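Local coordinates for protein oligopeptide ABC transporter OppAIV (Borrelia burgdorferi B31, PDB 4GL8) that probably binds oligopeptides in the periplasm and passes them to an ABC transporter for uptake, at residues A[249-254]-A[501-506]. Residues are numbered along the deposited sequence; the frame is centred on the assembly and turned at random.
Sequences TAYNMY and SYLFRN
Y254 presents one face of its ring to L503 of the strand: L503 CB stands 4.1 Å from the ring centroid and 21° off the normal, a CH-pi contact. Having CG anti to the backbone N (chi1 178°), the tyrosine reaches straight out from helix 247-255 to the strand. Its length suits the 11.0 Å between the axes of the two segments, and its flat ring offers L503 CB a face. Its hydroxyl passes L503 and lies against the aliphatic part of R505, where Y254 OH is 3.3 Å from R505 CD, and it hydrogen-bonds to D279. The branched L503 also serves Y251, whose ring edge meets it, Y251 CD1 to L503 CD1 being 3.8 Å. R505, bent at chi2 and chi3, turns its guanidinium back toward the helix, its plane 87° from the Y254 ring. There a water accepts from R505 NH1 (2.8 Å) and donates to Y254 O (2.6 Å), while salt bridges to D257 and D507 probably offset its charge. Strand 492-504 runs antiparallel to 261-263, whose I262 touches A250 and Y254; the small, buried A250 is consistent with close packing there. The arrangement is helix-on-sheet packing in the alpha/beta fold of a family 5 solute-binding protein.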
# COMPACT_ATOMS: atom_id res chain seq x y z
N THR A 249 -3.07 -21.58 -11.87
CA THR A 249 -4.50 -21.84 -11.94
C THR A 249 -5.16 -20.64 -12.60
O THR A 249 -5.91 -20.77 -13.56
CB THR A 249 -5.08 -22.00 -10.54
OG1 THR A 249 -4.43 -23.11 -9.90
CG2 THR A 249 -6.60 -22.23 -10.60
N ALA A 250 -4.83 -19.47 -12.07
CA ALA A 250 -5.28 -18.21 -12.65
C ALA A 250 -4.95 -18.10 -14.15
O ALA A 250 -5.79 -17.67 -14.95
CB ALA A 250 -4.67 -17.04 -11.88
N TYR A 251 -3.74 -18.48 -14.53
CA TYR A 251 -3.34 -18.34 -15.92
C TYR A 251 -4.10 -19.31 -16.83
O TYR A 251 -4.47 -18.94 -17.96
CB TYR A 251 -1.84 -18.51 -16.08
CG TYR A 251 -1.34 -18.30 -17.48
CD1 TYR A 251 -1.58 -17.10 -18.13
CD2 TYR A 251 -0.62 -19.28 -18.14
CE1 TYR A 251 -1.12 -16.88 -19.41
CE2 TYR A 251 -0.15 -19.08 -19.42
CZ TYR A 251 -0.40 -17.87 -20.05
OH TYR A 251 0.05 -17.65 -21.32
N ASN A 252 -4.37 -20.51 -16.32
CA ASN A 252 -5.11 -21.52 -17.09
C ASN A 252 -6.57 -21.12 -17.25
O ASN A 252 -7.17 -21.33 -18.29
CB ASN A 252 -5.00 -22.90 -16.42
CG ASN A 252 -3.64 -23.56 -16.63
OD1 ASN A 252 -2.94 -23.30 -17.63
ND2 ASN A 252 -3.27 -24.45 -15.71
N MET A 253 -7.13 -20.50 -16.21
CA MET A 253 -8.47 -19.94 -16.31
C MET A 253 -8.57 -18.82 -17.34
O MET A 253 -9.58 -18.69 -18.01
CB MET A 253 -8.95 -19.43 -14.96
CG MET A 253 -9.38 -20.55 -14.04
SD MET A 253 -9.59 -19.94 -12.36
CE MET A 253 -11.14 -19.04 -12.46
N TYR A 254 -7.51 -18.01 -17.44
CA TYR A 254 -7.48 -16.90 -18.35
C TYR A 254 -7.35 -17.39 -19.82
O TYR A 254 -8.01 -16.86 -20.71
CB TYR A 254 -6.34 -15.95 -17.95
CG TYR A 254 -6.18 -14.77 -18.88
CD1 TYR A 254 -6.87 -13.60 -18.65
CD2 TYR A 254 -5.37 -14.85 -20.01
CE1 TYR A 254 -6.75 -12.51 -19.49
CE2 TYR A 254 -5.25 -13.76 -20.87
CZ TYR A 254 -5.95 -12.60 -20.62
OH TYR A 254 -5.86 -11.51 -21.46
N SER A 501 2.98 -6.55 -13.47
CA SER A 501 2.59 -7.16 -14.73
C SER A 501 1.09 -7.41 -14.72
O SER A 501 0.51 -7.64 -13.67
CB SER A 501 3.34 -8.49 -14.90
OG SER A 501 4.65 -8.28 -15.41
N TYR A 502 0.44 -7.31 -15.88
CA TYR A 502 -1.02 -7.54 -15.96
C TYR A 502 -1.40 -8.24 -17.25
O TYR A 502 -0.74 -8.04 -18.30
CB TYR A 502 -1.81 -6.23 -15.91
CG TYR A 502 -1.37 -5.25 -14.86
CD1 TYR A 502 -2.13 -5.07 -13.69
CD2 TYR A 502 -0.23 -4.48 -15.04
CE1 TYR A 502 -1.73 -4.17 -12.72
CE2 TYR A 502 0.18 -3.58 -14.07
CZ TYR A 502 -0.58 -3.43 -12.92
OH TYR A 502 -0.18 -2.52 -11.96
N LEU A 503 -2.47 -9.04 -17.18
CA LEU A 503 -3.15 -9.55 -18.37
C LEU A 503 -4.55 -9.00 -18.34
O LEU A 503 -5.21 -9.03 -17.31
CB LEU A 503 -3.19 -11.09 -18.41
CG LEU A 503 -1.83 -11.80 -18.54
CD1 LEU A 503 -1.95 -13.27 -18.19
CD2 LEU A 503 -1.27 -11.64 -19.94
N PHE A 504 -5.01 -8.51 -19.49
CA PHE A 504 -6.33 -7.88 -19.61
C PHE A 504 -6.82 -8.11 -21.04
O PHE A 504 -6.10 -7.85 -21.99
CB PHE A 504 -6.19 -6.39 -19.29
CG PHE A 504 -7.44 -5.57 -19.50
CD1 PHE A 504 -8.44 -5.52 -18.53
CD2 PHE A 504 -7.57 -4.79 -20.63
CE1 PHE A 504 -9.57 -4.74 -18.71
CE2 PHE A 504 -8.71 -4.00 -20.82
CZ PHE A 504 -9.71 -3.97 -19.86
N ARG A 505 -8.03 -8.63 -21.16
CA ARG A 505 -8.64 -8.99 -22.43
C ARG A 505 -9.10 -7.74 -23.19
O ARG A 505 -10.29 -7.39 -23.21
CB ARG A 505 -9.80 -9.96 -22.19
CG ARG A 505 -9.34 -11.37 -21.78
CD ARG A 505 -8.69 -12.14 -22.93
NE ARG A 505 -9.55 -12.23 -24.12
CZ ARG A 505 -10.52 -13.13 -24.32
NH1 ARG A 505 -10.79 -14.09 -23.43
NH2 ARG A 505 -11.25 -13.06 -25.42
N ASN A 506 -8.12 -7.04 -23.79
CA ASN A 506 -8.38 -5.81 -24.52
C ASN A 506 -9.11 -6.01 -25.86
O ASN A 506 -9.54 -5.05 -26.46
CB ASN A 506 -7.10 -4.96 -24.70
CG ASN A 506 -5.95 -5.73 -25.34
OD1 ASN A 506 -6.16 -6.68 -26.08
ND2 ASN A 506 -4.72 -5.33 -25.03
O HOH W 1 -9.47 -14.74 -21.00